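PDB 2HJ0: putative citrate lyase, alfa subunit from Streptococcus mutans, which belongs to the citrate lyase alpha-subunit (CitF) family and folds into an alpha/beta chain built around two largely parallel beta-sheets. Local coordinates for residues I145-G150 / G399-A404; N177-R182 / Y213-I218. All blocks are in the same frame, centred on the assembly; numbering follows the deposited sequence.

Contact 1. Residues I145-G150 / G399-A404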
loop_
_atom_site.group_PDB
_atom_site.type_symbol
_atom_site.label_atom_id
_atom_site.label_comp_id
_atom_site.label_asym_id
_atom_site.label_seq_id
_atom_site.Cartn_x
_atom_site.Cartn_y
_atom_site.Cartn_z
ATOM N N ILE A 145 7.188 -26.054 -2.146
ATOM C CA ILE A 145 8.020 -24.983 -2.652
ATOM C C ILE A 145 7.272 -24.173 -3.681
ATOM O O ILE A 145 6.645 -24.722 -4.585
ATOM C CB ILE A 145 9.306 -25.522 -3.262
ATOM C CG1 ILE A 145 10.270 -25.890 -2.140
ATOM C CG2 ILE A 145 9.931 -24.485 -4.171
ATOM C CD1 ILE A 145 11.367 -26.734 -2.599
ATOM N N ARG A 146 7.330 -22.860 -3.523
ATOM C CA ARG A 146 6.671 -21.945 -4.441
ATOM C C ARG A 146 7.664 -20.854 -4.847
ATOM O O ARG A 146 8.557 -20.519 -4.078
ATOM C CB ARG A 146 5.479 -21.283 -3.757
ATOM C CG ARG A 146 4.431 -22.212 -3.189
ATOM C CD ARG A 146 3.193 -21.383 -2.829
ATOM N NE ARG A 146 1.996 -22.197 -2.709
ATOM C CZ ARG A 146 1.633 -22.835 -1.604
ATOM N NH1 ARG A 146 0.536 -23.567 -1.607
ATOM N NH2 ARG A 146 2.344 -22.726 -0.490
ATOM N N SER A 147 7.501 -20.297 -6.046
ATOM C CA SER A 147 8.357 -19.220 -6.522
ATOM C C SER A 147 7.938 -17.959 -5.762
ATOM O O SER A 147 6.889 -17.951 -5.105
ATOM C CB SER A 147 8.159 -19.005 -8.028
ATOM O OG SER A 147 6.858 -18.508 -8.323
ATOM N N HIS A 148 8.738 -16.893 -5.829
ATOM C CA HIS A 148 8.344 -15.664 -5.129
ATOM C C HIS A 148 6.949 -15.236 -5.599
ATOM O O HIS A 148 6.130 -14.804 -4.791
ATOM C CB HIS A 148 9.351 -14.530 -5.363
ATOM C CG HIS A 148 10.693 -14.790 -4.760
ATOM N ND1 HIS A 148 10.849 -15.403 -3.535
ATOM C CD2 HIS A 148 11.942 -14.516 -5.208
ATOM C CE1 HIS A 148 12.138 -15.496 -3.256
ATOM N NE2 HIS A 148 12.822 -14.966 -4.254
ATOM N N GLY A 149 6.689 -15.365 -6.898
ATOM C CA GLY A 149 5.383 -15.016 -7.416
ATOM C C GLY A 149 4.322 -16.001 -6.933
ATOM O O GLY A 149 3.209 -15.612 -6.568
ATOM N N GLY A 150 4.666 -17.290 -6.927
ATOM C CA GLY A 150 3.724 -18.302 -6.473
ATOM C C GLY A 150 3.252 -18.070 -5.048
ATOM O O GLY A 150 2.077 -18.260 -4.722
ATOM N N GLY A 399 12.739 -16.335 -8.100
ATOM C CA GLY A 399 11.877 -15.800 -9.133
ATOM C C GLY A 399 12.246 -16.363 -10.493
ATOM O O GLY A 399 11.783 -15.887 -11.533
ATOM N N HIS A 400 13.079 -17.393 -10.474
ATOM C CA HIS A 400 13.551 -18.032 -11.687
ATOM C C HIS A 400 12.440 -18.350 -12.701
ATOM O O HIS A 400 12.378 -17.738 -13.767
ATOM C CB HIS A 400 14.317 -19.292 -11.317
ATOM C CG HIS A 400 15.286 -19.736 -12.362
ATOM N ND1 HIS A 400 14.893 -20.327 -13.543
ATOM C CD2 HIS A 400 16.640 -19.713 -12.383
ATOM C CE1 HIS A 400 15.965 -20.661 -14.243
ATOM N NE2 HIS A 400 17.037 -20.300 -13.562
ATOM N N CYS A 401 11.558 -19.292 -12.391
ATOM C CA CYS A 401 10.500 -19.605 -13.340
ATOM C C CYS A 401 9.581 -18.397 -13.550
ATOM O O CYS A 401 8.886 -18.324 -14.556
ATOM C CB CYS A 401 9.676 -20.812 -12.876
ATOM S SG CYS A 401 8.468 -20.488 -11.573
ATOM N N ASP A 402 9.585 -17.456 -12.606
ATOM C CA ASP A 402 8.752 -16.257 -12.703
ATOM C C ASP A 402 9.173 -15.333 -13.831
ATOM O O ASP A 402 8.424 -15.090 -14.767
ATOM C CB ASP A 402 8.808 -15.429 -11.416
ATOM C CG ASP A 402 7.986 -16.010 -10.302
ATOM O OD1 ASP A 402 6.848 -16.481 -10.567
ATOM O OD2 ASP A 402 8.469 -15.969 -9.146
ATOM N N THR A 403 10.376 -14.789 -13.720
ATOM C CA THR A 403 10.839 -13.866 -14.735
ATOM C C THR A 403 11.106 -14.611 -16.039
ATOM O O THR A 403 10.845 -14.101 -17.128
ATOM C CB THR A 403 12.110 -13.150 -14.288
ATOM O OG1 THR A 403 13.214 -14.044 -14.417
ATOM C CG2 THR A 403 11.987 -12.738 -12.855
ATOM N N ALA A 404 11.623 -15.826 -15.931
ATOM C CA ALA A 404 11.907 -16.593 -17.133
ATOM C C ALA A 404 10.686 -16.581 -18.029
ATOM O O ALA A 404 10.793 -16.565 -19.252
ATOM C CB ALA A 404 12.273 -18.022 -16.789
#
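The carboxylate of D402 meets S147 and G149 at the start of helix 148-157. S147 OG donates to D402 OD1 over 3.0 Å while lying nearly as close to D402 OD2, and G149 N reaches D402 OD2 at 2.9 Å with an N-H...O angle of 161°. Both donors come from the syn side yet stand well out of the carboxylate plane, so the group is gripped obliquely from one helix end. With CG beside the backbone N (chi1 -77°), D402 extends its carboxylate out of helix 400-406 to this point. The S147 hydroxyl is used twice, since it also accepts from G150 N at 2.9 Å. D402 OD1 has a second partner in R500 NE, a salt bridge. Around this polar core, C401 SG packs on S147 CB at 3.9 Å, and H148 CD2 comes obliquely to G399 N. The H148 ring also meets that of Y192 and lies beside a bound citric acid. Backbone hydrogen bonding also joins H148 to G398, just ahead of G399. The arrangement is a serine N-cap: S147 caps helix 148-157 while an aspartate from the second helix binds the cap hydroxyl and a first-turn backbone N-H.

Contact 2. Residues N177-R182 / Y213-I218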
loop_
_atom_site.group_PDB
_atom_site.type_symbol
_atom_site.label_atom_id
_atom_site.label_comp_id
_atom_site.label_asym_id
_atom_site.label_seq_id
_atom_site.Cartn_x
_atom_site.Cartn_y
_atom_site.Cartn_z
ATOM N N ASN A 177 4.638 1.694 12.040
ATOM C CA ASN A 177 5.250 2.193 10.808
ATOM C C ASN A 177 6.714 1.715 10.809
ATOM O O ASN A 177 7.501 2.104 11.675
ATOM C CB ASN A 177 5.199 3.720 10.756
ATOM C CG ASN A 177 3.779 4.260 10.715
ATOM O OD1 ASN A 177 3.022 3.997 9.773
ATOM N ND2 ASN A 177 3.410 5.024 11.741
ATOM N N ALA A 178 7.073 0.875 9.840
ATOM C CA ALA A 178 8.422 0.319 9.764
ATOM C C ALA A 178 9.058 0.424 8.382
ATOM O O ALA A 178 8.367 0.569 7.370
ATOM C CB ALA A 178 8.379 -1.144 10.191
ATOM N N ASN A 179 10.380 0.358 8.329
ATOM C CA ASN A 179 11.056 0.403 7.040
ATOM C C ASN A 179 12.349 -0.380 7.157
ATOM O O ASN A 179 12.751 -0.744 8.260
ATOM C CB ASN A 179 11.297 1.858 6.568
ATOM C CG ASN A 179 12.308 2.610 7.414
ATOM O OD1 ASN A 179 13.461 2.211 7.521
ATOM N ND2 ASN A 179 11.878 3.722 8.005
ATOM N N GLY A 180 12.985 -0.669 6.030
ATOM C CA GLY A 180 14.213 -1.431 6.087
ATOM C C GLY A 180 15.454 -0.641 5.741
ATOM O O GLY A 180 16.507 -1.222 5.487
ATOM N N THR A 181 15.341 0.681 5.749
ATOM C CA THR A 181 16.465 1.528 5.407
ATOM C C THR A 181 16.935 2.421 6.540
ATOM O O THR A 181 17.720 3.334 6.324
ATOM C CB THR A 181 16.115 2.411 4.216
ATOM O OG1 THR A 181 14.933 3.162 4.530
ATOM C CG2 THR A 181 15.876 1.551 2.968
ATOM N N ARG A 182 16.457 2.172 7.747
ATOM C CA ARG A 182 16.866 2.966 8.898
ATOM C C ARG A 182 17.020 2.012 10.073
ATOM O O ARG A 182 16.196 1.125 10.260
ATOM C CB ARG A 182 15.802 4.016 9.221
ATOM C CG ARG A 182 15.435 4.917 8.054
ATOM C CD ARG A 182 16.627 5.745 7.617
ATOM N NE ARG A 182 17.226 6.442 8.760
ATOM C CZ ARG A 182 16.616 7.386 9.475
ATOM N NH1 ARG A 182 15.378 7.761 9.166
ATOM N NH2 ARG A 182 17.250 7.955 10.500
ATOM N N TYR A 213 7.464 8.339 16.950
ATOM C CA TYR A 213 6.377 8.458 15.993
ATOM C C TYR A 213 6.315 9.849 15.378
ATOM O O TYR A 213 6.498 10.847 16.072
ATOM C CB TYR A 213 5.048 8.158 16.702
ATOM C CG TYR A 213 3.845 8.061 15.793
ATOM C CD1 TYR A 213 3.221 9.207 15.291
ATOM C CD2 TYR A 213 3.338 6.821 15.420
ATOM C CE1 TYR A 213 2.121 9.117 14.436
ATOM C CE2 TYR A 213 2.242 6.721 14.565
ATOM C CZ TYR A 213 1.641 7.871 14.078
ATOM O OH TYR A 213 0.577 7.762 13.212
ATOM N N PRO A 214 6.056 9.935 14.067
ATOM C CA PRO A 214 5.823 8.828 13.130
ATOM C C PRO A 214 7.124 8.480 12.408
ATOM O O PRO A 214 7.892 9.372 12.059
ATOM C CB PRO A 214 4.799 9.408 12.171
ATOM C CG PRO A 214 5.280 10.840 12.063
ATOM C CD PRO A 214 5.531 11.196 13.512
ATOM N N ASN A 215 7.369 7.196 12.181
ATOM C CA ASN A 215 8.576 6.772 11.491
ATOM C C ASN A 215 8.358 6.899 9.983
ATOM O O ASN A 215 7.247 6.675 9.483
ATOM C CB ASN A 215 8.903 5.320 11.871
ATOM C CG ASN A 215 10.141 4.782 11.162
ATOM O OD1 ASN A 215 11.040 5.546 10.812
ATOM N ND2 ASN A 215 10.200 3.454 10.966
ATOM N N THR A 216 9.412 7.284 9.270
ATOM C CA THR A 216 9.369 7.426 7.815
ATOM C C THR A 216 10.776 7.246 7.243
ATOM O O THR A 216 11.758 7.557 7.907
ATOM C CB THR A 216 8.830 8.813 7.382
ATOM O OG1 THR A 216 9.510 9.846 8.099
ATOM C CG2 THR A 216 7.335 8.922 7.629
ATOM N N PRO A 217 10.898 6.712 6.015
ATOM C CA PRO A 217 9.838 6.261 5.106
ATOM C C PRO A 217 9.020 5.146 5.752
ATOM O O PRO A 217 9.400 4.622 6.801
ATOM C CB PRO A 217 10.605 5.727 3.897
ATOM C CG PRO A 217 11.935 6.349 3.996
ATOM C CD PRO A 217 12.220 6.404 5.463
ATOM N N ILE A 218 7.923 4.764 5.105
ATOM C CA ILE A 218 7.054 3.718 5.624
ATOM C C ILE A 218 6.877 2.572 4.634
ATOM O O ILE A 218 6.203 2.724 3.627
ATOM C CB ILE A 218 5.696 4.303 5.954
ATOM C CG1 ILE A 218 5.877 5.468 6.935
ATOM C CG2 ILE A 218 4.798 3.221 6.489
ATOM C CD1 ILE A 218 4.594 6.242 7.253
#
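Two asparagine side chains, N179 and N215, reach across to backbone carbonyls of the opposing segment. N179 ND2 donates to P217 O at 2.9 Å, with the donor tilted moderately from the carbonyl plane. In return N215 ND2 donates to N177 O at 3.1 Å. That bond is straight at the hydrogen (163°) and keeps N177 O close to the N215 amide plane, although the donor stands well above the plane of the accepting carbonyl. The N215 amide is carried there by an extended first torsion, CG anti to the backbone N (chi1 179°). The two side chains cross at about a right angle, with their amide planes 49° apart; N179 ND2 and N215 ND2, both donors, lie 3.4 Å apart without bonding, each bound to its own carbonyl. Beyond them, N177 touches I218 CD1 through OD1 at 3.7 Å and Y213 CE2 through ND2 at 3.5 Å.

In the next shell, N179 OD1 accepts from T181 N at 3.0 Å, which probably helps hold the amide's rotation, with ND2 turned to P217 O. D173 takes bonds from both N177 ND2 and N215 N, while Q222 OE1 is shared by N177 ND2 and Y213 OH. P214 CB lies over one face of the Y213 ring. Backbone bonds from A178 to S219 and I220 continue the pairing beside the asparagines.

The second subunit covers the outer side: its Y347 OH bonds to I218 N and Y347 also packs on P217, while its F304 packs on P214. The contact therefore joins the small antiparallel hairpin of strands 171-172 and 178-179 to the loop 213-218, with its cis peptide bonds before P214 and P217, at the dimer interface, and the N179 OD1 bond to T181 N closes an Asx turn where the chain leaves that hairpin.

In the fold
Along the chain the segments come in the order 145-150, 177-182, 213-218 and 399-404, so both segments of contact 2 fall between the two of contact 1. Their centres are about 28 Å apart and their nearest atoms about 17 Å, so they do not meet directly. Contact 1 lies about 7 Å from the chain centre and ties the helix following strand 143-145, in the ten-strand sheet, to the helix preceding strand 409-413, in the nine-strand sheet, an internal joint between the two sheet systems. Contact 2 lies about 24 Å from that centre, on connections flanking strand 202-207 of the ten-strand sheet, where the partner subunit packs. One contact thus serves the interior, the other the dimer surface.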